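Local coordinates for protein cytidine deaminase (Mycobacterium tuberculosis, PDB 4WIG) that catalyses the zinc-dependent hydrolytic deamination of cytidine, and probably of 2'-deoxycytidine, to the corresponding uridine nucleoside, working as a homotetramer, at residues F27-A32 with S84-C89; C56-V61 with L74-V79; W6-G11 with G38-G43. The protein carries 1 engineered substitution. All blocks are in the same frame, centred on the assembly; numbering follows the deposited sequence.

Contact 1: residues F27-A32 with S84-C89. With ZN (zinc ion), chain C.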
loop_
_atom_site.group_PDB
_atom_site.type_symbol
_atom_site.label_atom_id
_atom_site.label_comp_id
_atom_site.label_asym_id
_atom_site.label_seq_id
_atom_site.Cartn_x
_atom_site.Cartn_y
_atom_site.Cartn_z
ATOM N N PHE A 27 -5.304 3.497 -17.484
ATOM C CA PHE A 27 -4.423 4.652 -17.415
ATOM C C PHE A 27 -2.990 4.153 -17.363
ATOM O O PHE A 27 -2.485 3.846 -16.288
ATOM C CB PHE A 27 -4.742 5.516 -16.189
ATOM C CG PHE A 27 -3.972 6.811 -16.152
ATOM C CD1 PHE A 27 -4.116 7.742 -17.165
ATOM C CD2 PHE A 27 -3.103 7.101 -15.115
ATOM C CE1 PHE A 27 -3.410 8.934 -17.142
ATOM C CE2 PHE A 27 -2.392 8.297 -15.087
ATOM C CZ PHE A 27 -2.551 9.211 -16.102
ATOM N N ALA A 28 -2.350 4.047 -18.524
ATOM C CA ALA A 28 -0.983 3.515 -18.595
ATOM C C ALA A 28 0.004 4.564 -18.129
ATOM O O ALA A 28 -0.127 5.726 -18.463
ATOM C CB ALA A 28 -0.630 3.072 -20.000
ATOM N N VAL A 29 0.966 4.141 -17.322
ATOM C CA VAL A 29 2.024 5.037 -16.877
ATOM C C VAL A 29 3.343 4.323 -17.042
ATOM O O VAL A 29 3.431 3.152 -16.753
ATOM C CB VAL A 29 1.845 5.460 -15.418
ATOM C CG1 VAL A 29 3.004 6.348 -14.980
ATOM C CG2 VAL A 29 0.519 6.187 -15.241
ATOM N N GLY A 30 4.364 5.039 -17.518
ATOM C CA GLY A 30 5.708 4.489 -17.591
ATOM C C GLY A 30 6.685 5.438 -16.936
ATOM O O GLY A 30 6.442 6.646 -16.901
ATOM N N ALA A 31 7.789 4.904 -16.421
ATOM C CA ALA A 31 8.812 5.742 -15.855
ATOM C C ALA A 31 10.188 5.201 -16.177
ATOM O O ALA A 31 10.358 4.005 -16.381
ATOM C CB ALA A 31 8.615 5.872 -14.351
ATOM N N ALA A 32 11.159 6.100 -16.232
ATOM C CA ALA A 32 12.541 5.726 -16.481
ATOM C C ALA A 32 13.445 6.629 -15.665
ATOM O O ALA A 32 13.175 7.825 -15.521
ATOM C CB ALA A 32 12.867 5.852 -17.957
ATOM N N SER A 84 2.638 12.242 -22.159
ATOM C CA SER A 84 2.586 13.505 -21.424
ATOM C C SER A 84 3.232 13.336 -20.041
ATOM O O SER A 84 3.033 12.322 -19.392
ATOM C CB SER A 84 1.141 13.985 -21.288
ATOM O OG SER A 84 0.568 14.226 -22.568
ATOM N N VAL A 85 4.009 14.324 -19.616
ATOM C CA VAL A 85 4.787 14.213 -18.380
ATOM C C VAL A 85 3.842 14.300 -17.187
ATOM O O VAL A 85 2.973 15.178 -17.131
ATOM C CB VAL A 85 5.903 15.284 -18.282
ATOM C CG1 VAL A 85 6.651 15.180 -16.950
ATOM C CG2 VAL A 85 6.889 15.123 -19.419
ATOM N N LEU A 86 4.007 13.363 -16.254
ATOM C CA LEU A 86 3.205 13.302 -15.030
ATOM C C LEU A 86 4.078 13.600 -13.820
ATOM O O LEU A 86 5.255 13.234 -13.786
ATOM C CB LEU A 86 2.602 11.912 -14.860
ATOM C CG LEU A 86 1.588 11.390 -15.878
ATOM C CD1 LEU A 86 1.189 9.965 -15.510
ATOM C CD2 LEU A 86 0.360 12.286 -15.938
ATOM N N MET A 87 3.495 14.263 -12.827
ATOM C CA MET A 87 4.140 14.406 -11.528
ATOM C C MET A 87 3.827 13.146 -10.723
ATOM O O MET A 87 2.684 12.668 -10.748
ATOM C CB MET A 87 3.614 15.625 -10.777
ATOM C CG MET A 87 4.034 16.987 -11.299
ATOM S SD MET A 87 5.817 17.216 -11.315
ATOM C CE MET A 87 6.090 16.797 -13.028
ATOM N N PRO A 88 4.828 12.596 -10.014
ATOM C CA PRO A 88 4.540 11.402 -9.209
ATOM C C PRO A 88 3.551 11.652 -8.093
ATOM O O PRO A 88 3.465 12.769 -7.577
ATOM C CB PRO A 88 5.900 11.038 -8.617
ATOM C CG PRO A 88 6.875 11.541 -9.610
ATOM C CD PRO A 88 6.279 12.775 -10.217
ATOM N N CYS A 89 2.810 10.615 -7.719
ATOM C CA CYS A 89 1.898 10.714 -6.598
ATOM C C CYS A 89 2.731 10.787 -5.335
ATOM O O CYS A 89 3.922 10.493 -5.358
ATOM C CB CYS A 89 0.930 9.525 -6.548
ATOM S SG CYS A 89 1.543 7.969 -5.865
HETATM ZN ZN ZN C . 2.611 6.737 -7.496
HETATM O O HOH W 1 2.670 7.913 -9.025
#

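Contact 2: residues C56-V61 with L74-V79. With ZN (zinc ion), chain C.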
loop_
_atom_site.group_PDB
_atom_site.type_symbol
_atom_site.label_atom_id
_atom_site.label_comp_id
_atom_site.label_asym_id
_atom_site.label_seq_id
_atom_site.Cartn_x
_atom_site.Cartn_y
_atom_site.Cartn_z
ATOM N N CYS A 56 2.635 1.483 -8.711
ATOM C CA CYS A 56 2.984 2.642 -9.524
ATOM C C CYS A 56 4.242 2.393 -10.339
ATOM O O CYS A 56 5.151 1.690 -9.884
ATOM C CB CYS A 56 3.224 3.861 -8.642
ATOM S SG CYS A 56 1.728 4.676 -8.039
ATOM N N ALA A 57 4.314 3.016 -11.513
ATOM C CA ALA A 57 5.496 2.932 -12.374
ATOM C C ALA A 57 6.788 3.293 -11.649
ATOM O O ALA A 57 7.816 2.650 -11.834
ATOM C CB ALA A 57 5.314 3.843 -13.592
ATOM N N GLU A 58 6.730 4.362 -10.859
ATOM C CA GLU A 58 7.894 4.868 -10.164
ATOM C C GLU A 58 8.383 3.866 -9.118
ATOM O O GLU A 58 9.596 3.704 -8.949
ATOM C CB GLU A 58 7.606 6.229 -9.530
ATOM C CG GLU A 58 7.033 7.253 -10.501
ATOM C CD GLU A 58 5.513 7.273 -10.523
ATOM O OE1 GLU A 58 4.889 6.245 -10.875
ATOM O OE2 GLU A 58 4.926 8.327 -10.205
ATOM N N CYS A 59 7.456 3.185 -8.444
ATOM C CA CYS A 59 7.825 2.088 -7.550
ATOM C C CYS A 59 8.445 0.928 -8.312
ATOM O O CYS A 59 9.394 0.324 -7.832
ATOM C CB CYS A 59 6.629 1.594 -6.739
ATOM S SG CYS A 59 6.108 2.810 -5.508
ATOM N N ALA A 60 7.904 0.623 -9.492
ATOM C CA ALA A 60 8.490 -0.394 -10.364
ATOM C C ALA A 60 9.947 -0.032 -10.742
ATOM O O ALA A 60 10.808 -0.906 -10.791
ATOM C CB ALA A 60 7.637 -0.598 -11.612
ATOM N N VAL A 61 10.212 1.253 -10.996
ATOM C CA VAL A 61 11.583 1.725 -11.233
ATOM C C VAL A 61 12.531 1.397 -10.072
ATOM O O VAL A 61 13.670 0.955 -10.287
ATOM C CB VAL A 61 11.605 3.247 -11.523
ATOM C CG1 VAL A 61 13.001 3.830 -11.393
ATOM C CG2 VAL A 61 11.041 3.517 -12.913
ATOM N N LEU A 74 19.472 9.518 -10.060
ATOM C CA LEU A 74 19.854 10.907 -10.339
ATOM C C LEU A 74 18.748 11.726 -11.005
ATOM O O LEU A 74 18.636 12.937 -10.784
ATOM C CB LEU A 74 21.089 10.933 -11.238
ATOM C CG LEU A 74 22.351 10.290 -10.652
ATOM C CD1 LEU A 74 23.527 10.487 -11.592
ATOM C CD2 LEU A 74 22.676 10.838 -9.270
ATOM N N ALA A 75 17.944 11.060 -11.824
ATOM C CA ALA A 75 16.920 11.714 -12.620
ATOM C C ALA A 75 15.857 10.696 -12.999
ATOM O O ALA A 75 16.191 9.545 -13.269
ATOM C CB ALA A 75 17.546 12.315 -13.866
ATOM N N LEU A 76 14.598 11.125 -12.989
ATOM C CA LEU A 76 13.470 10.316 -13.367
ATOM C C LEU A 76 12.460 11.104 -14.236
ATOM O O LEU A 76 12.137 12.246 -13.942
ATOM C CB LEU A 76 12.770 9.784 -12.101
ATOM C CG LEU A 76 11.575 8.865 -12.335
ATOM C CD1 LEU A 76 11.532 7.736 -11.319
ATOM C CD2 LEU A 76 10.264 9.635 -12.317
ATOM N N ALA A 77 11.958 10.465 -15.295
ATOM C CA ALA A 77 10.818 10.967 -16.067
ATOM C C ALA A 77 9.652 9.988 -15.935
ATOM O O ALA A 77 9.849 8.779 -15.994
ATOM C CB ALA A 77 11.184 11.140 -17.547
ATOM N N CYS A 78 8.450 10.527 -15.755
ATOM C CA CYS A 78 7.218 9.738 -15.669
ATOM C C CYS A 78 6.229 10.296 -16.681
ATOM O O CYS A 78 6.005 11.493 -16.723
ATOM C CB CYS A 78 6.623 9.869 -14.275
ATOM S SG CYS A 78 5.180 8.835 -13.967
ATOM N N VAL A 79 5.651 9.429 -17.494
ATOM C CA VAL A 79 4.723 9.850 -18.532
ATOM C C VAL A 79 3.492 8.960 -18.554
ATOM O O VAL A 79 3.525 7.817 -18.097
ATOM C CB VAL A 79 5.386 9.847 -19.936
ATOM C CG1 VAL A 79 6.613 10.771 -19.947
ATOM C CG2 VAL A 79 5.764 8.426 -20.340
HETATM ZN ZN ZN C . 2.611 6.737 -7.496
HETATM O O HOH W 1 2.670 7.913 -9.025
#

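Contact 3: residues W6-G11 with G38-G43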
loop_
_atom_site.group_PDB
_atom_site.type_symbol
_atom_site.label_atom_id
_atom_site.label_comp_id
_atom_site.label_asym_id
_atom_site.label_seq_id
_atom_site.Cartn_x
_atom_site.Cartn_y
_atom_site.Cartn_z
ATOM N N TRP A 6 17.117 14.462 -21.032
ATOM C CA TRP A 6 15.693 14.336 -20.728
ATOM C C TRP A 6 14.913 13.727 -21.879
ATOM O O TRP A 6 13.972 12.969 -21.653
ATOM C CB TRP A 6 15.096 15.686 -20.317
ATOM C CG TRP A 6 15.607 16.119 -18.982
ATOM C CD1 TRP A 6 16.505 17.117 -18.733
ATOM C CD2 TRP A 6 15.288 15.536 -17.710
ATOM N NE1 TRP A 6 16.758 17.200 -17.385
ATOM C CE2 TRP A 6 16.024 16.243 -16.731
ATOM C CE3 TRP A 6 14.450 14.490 -17.301
ATOM C CZ2 TRP A 6 15.943 15.942 -15.357
ATOM C CZ3 TRP A 6 14.369 14.186 -15.916
ATOM C CH2 TRP A 6 15.119 14.914 -14.976
ATOM N N ASN A 7 15.305 14.057 -23.106
ATOM C CA ASN A 7 14.680 13.472 -24.286
ATOM C C ASN A 7 14.811 11.947 -24.282
ATOM O O ASN A 7 13.853 11.227 -24.577
ATOM C CB ASN A 7 15.275 14.066 -25.565
ATOM C CG ASN A 7 14.518 13.638 -26.809
ATOM O OD1 ASN A 7 15.094 13.047 -27.714
ATOM N ND2 ASN A 7 13.208 13.902 -26.838
ATOM N N MET A 8 15.993 11.464 -23.918
ATOM C CA MET A 8 16.234 10.032 -23.774
ATOM C C MET A 8 15.418 9.409 -22.634
ATOM O O MET A 8 14.841 8.342 -22.796
ATOM C CB MET A 8 17.733 9.770 -23.568
ATOM C CG MET A 8 18.104 8.315 -23.301
ATOM S SD MET A 8 17.929 7.759 -21.587
ATOM C CE MET A 8 19.134 8.778 -20.736
ATOM N N LEU A 9 15.371 10.069 -21.480
ATOM C CA LEU A 9 14.644 9.522 -20.332
ATOM C C LEU A 9 13.148 9.495 -20.585
ATOM O O LEU A 9 12.474 8.515 -20.295
ATOM C CB LEU A 9 14.919 10.326 -19.069
ATOM C CG LEU A 9 16.163 9.955 -18.296
ATOM C CD1 LEU A 9 16.221 10.852 -17.064
ATOM C CD2 LEU A 9 16.138 8.477 -17.913
ATOM N N ARG A 10 12.647 10.590 -21.135
ATOM C CA ARG A 10 11.242 10.701 -21.483
ATOM C C ARG A 10 10.861 9.636 -22.518
ATOM O O ARG A 10 9.792 9.033 -22.441
ATOM C CB ARG A 10 10.953 12.117 -21.992
ATOM C CG ARG A 10 9.587 12.651 -21.624
ATOM C CD ARG A 10 9.362 14.059 -22.179
ATOM N NE ARG A 10 9.716 15.117 -21.233
ATOM C CZ ARG A 10 9.503 16.413 -21.450
ATOM N NH1 ARG A 10 8.954 16.828 -22.588
ATOM N NH2 ARG A 10 9.837 17.304 -20.524
ATOM N N GLY A 11 11.751 9.377 -23.466
ATOM C CA GLY A 11 11.506 8.362 -24.486
ATOM C C GLY A 11 11.424 6.962 -23.913
ATOM O O GLY A 11 10.541 6.180 -24.265
ATOM N N GLY A 38 25.222 5.323 -14.436
ATOM C CA GLY A 38 24.921 5.679 -15.810
ATOM C C GLY A 38 23.920 4.790 -16.528
ATOM O O GLY A 38 23.576 5.084 -17.666
ATOM N N ARG A 39 23.456 3.704 -15.905
ATOM C CA ARG A 39 22.450 2.854 -16.557
ATOM C C ARG A 39 21.080 3.474 -16.368
ATOM O O ARG A 39 20.894 4.332 -15.508
ATOM C CB ARG A 39 22.465 1.405 -16.050
ATOM C CG ARG A 39 21.837 1.182 -14.684
ATOM C CD ARG A 39 21.920 -0.270 -14.241
ATOM N NE ARG A 39 21.209 -0.524 -12.991
ATOM C CZ ARG A 39 21.652 -0.231 -11.766
ATOM N NH1 ARG A 39 22.833 0.354 -11.569
ATOM N NH2 ARG A 39 20.909 -0.535 -10.716
ATOM N N VAL A 40 20.135 3.046 -17.195
ATOM C CA VAL A 40 18.759 3.501 -17.094
ATOM C C VAL A 40 17.877 2.315 -16.704
ATOM O O VAL A 40 18.018 1.225 -17.249
ATOM C CB VAL A 40 18.282 4.139 -18.416
ATOM C CG1 VAL A 40 16.775 4.393 -18.399
ATOM C CG2 VAL A 40 19.024 5.447 -18.658
ATOM N N VAL A 41 16.978 2.531 -15.747
ATOM C CA VAL A 41 16.031 1.497 -15.334
ATOM C C VAL A 41 14.620 2.006 -15.595
ATOM O O VAL A 41 14.397 3.215 -15.603
ATOM C CB VAL A 41 16.223 1.119 -13.848
ATOM C CG1 VAL A 41 17.581 0.471 -13.664
ATOM C CG2 VAL A 41 16.096 2.331 -12.934
ATOM N N THR A 42 13.684 1.088 -15.840
ATOM C CA THR A 42 12.326 1.482 -16.218
ATOM C C THR A 42 11.266 0.741 -15.405
ATOM O O THR A 42 11.536 -0.258 -14.762
ATOM C CB THR A 42 12.039 1.268 -17.723
ATOM O OG1 THR A 42 12.108 -0.125 -18.038
ATOM C CG2 THR A 42 12.994 2.028 -18.597
ATOM N N GLY A 43 10.051 1.266 -15.451
ATOM C CA GLY A 43 8.939 0.695 -14.736
ATOM C C GLY A 43 7.639 1.137 -15.362
ATOM O O GLY A 43 7.567 2.197 -15.993
#

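Contact 1: residues F27-A32 with S84-C89
Phe-27 and Val-29 both close on one methyl group, CD1 of Leu-86, and this apolar cluster is the whole of the direct contact. Leu-86 CD1 sits 3.8 Å from Val-29 CG2, with the other branch, Val-29 CG1, at 4.1 Å from the same methyl. The Phe-27 side chain runs head-on against that of Leu-86 and brings its far end in, CZ lying 3.9 Å from Leu-86 CD1. The Leu-86 side chain is extended at its second torsion (chi2 178°), which carries CD1 out to meet both partners at once. Polar bonds work around this cluster: the side-chain amide of Asn-45, a substrate-binding residue by similarity, bridges Phe-27 O and Val-29 N, while the backbone of Leu-86 is paired with Cys-78. Segment 84-89, in the loop after strand 73-80, runs into the PCxxC zinc signature of the cytidine deaminase family, where Cys-89 N-caps helix 90-100. Metal bonding makes the third group. Cys-89 SG holds the zinc ion at 2.3 Å, joined by Cys-56 and Cys-92, and a water completes the set of ligands 1.9 Å from the zinc. That water also accepts a hydrogen bond from Cys-89 N, at 3.0 Å.

Contact 2: residues C56-V61 with L74-V79
Glu-58 lays its carboxylate flat against the sulfur of Cys-78: SG stands almost straight above the carboxylate face, 3.8 Å from Glu-58 CD. The zinc ion lies on the other side of the carboxylate plane, well off the normal and toward the oxygen end. A bend in the Glu-58 chain (chi2 92°) turns the group toward the zinc, where OE2 accepts a hydrogen bond of 2.6 Å from the zinc-bound water. Cys-56 SG binds the metal at 2.3 Å. Cys-56, Ala-57 and Glu-58 form the CAE version of the deaminase (H/C)AE motif, and Glu-58 is probably the proton donor. One turn on, the contact becomes purely apolar. Val-61 and Leu-76 meet at a slant, CG1 of the valine meeting CD1 of the leucine at 4.2 Å, while Leu-76 CD2 turns to Glu-58 CG at 4.4 Å. The axes of helix 57-61 and strand 74-79 pass 9.9 Å apart at 145°. Strand 29-35 lines the same interface through Val-29, Ala-31 and Ala-33, and helix 90-100 adds Cys-92 beside Glu-58 and Leu-96 beside Leu-76; Ala-75 and Val-79 face helix 6-17 instead.

Contact 3: residues W6-G11 with G38-G43
Met-8 reaches Val-40 through two bends: its CG leaves anti to the backbone N (chi1 176°), then the chain folds at chi2 (-83°) and again at chi3 (-64°), bringing sulfur and terminal methyl round to the strand. Leu-9, the next residue along, instead sets its CG beside the backbone N and points its branches at the sheet. The two residues lie on helix 6-17, which packs across one face of the mixed sheet in the layered alpha/beta fold of the cytidine deaminases. Val-40 opens strand 40-44, the second strand of a beta hairpin with strand 29-35 and an outermost strand of the sheet within this chain. Its CB points at the helix, and each of its methyls takes a different partner. CG2 receives Met-8, whose SD and CE both lie 3.9 Å away, the two side chains running alongside and counter to each other at the partly exposed margin. The buried half belongs to Leu-9, which also rests on Ala-75 and Ala-77 of strand 73-80. Val-41 points away from this helix and packs on Val-61 and Ala-64 of helix 57-67, so the strand is clasped from both faces. This is plain packing, away from the zinc. On the inner side of the contact, Leu-9 CD2 meets Val-40 CG1 at 4.2 Å.

Along the chain the segments run 6-11, 27-32, 38-43, 56-61, 74-79, 84-89: both segments of contact 3 precede those of contact 2, contact 2 falls wholly between the two segments of contact 1, and contacts 1 and 3 interlock. All three reach the same sheet, in which strand 29-35 lies between 40-44 and 73-80. The centres of contacts 1 and 2 are about 7 Å apart, and both touch the zinc and its water; contact 3 lies about 9 Å from contact 2 and about 13 Å from contact 1, centre to centre. Helix 57-67 and the zinc lie to one side of the sheet and helix 6-17 packs on its other face, so contacts 1 and 2 frame the metal site while contact 3 closes the far layer.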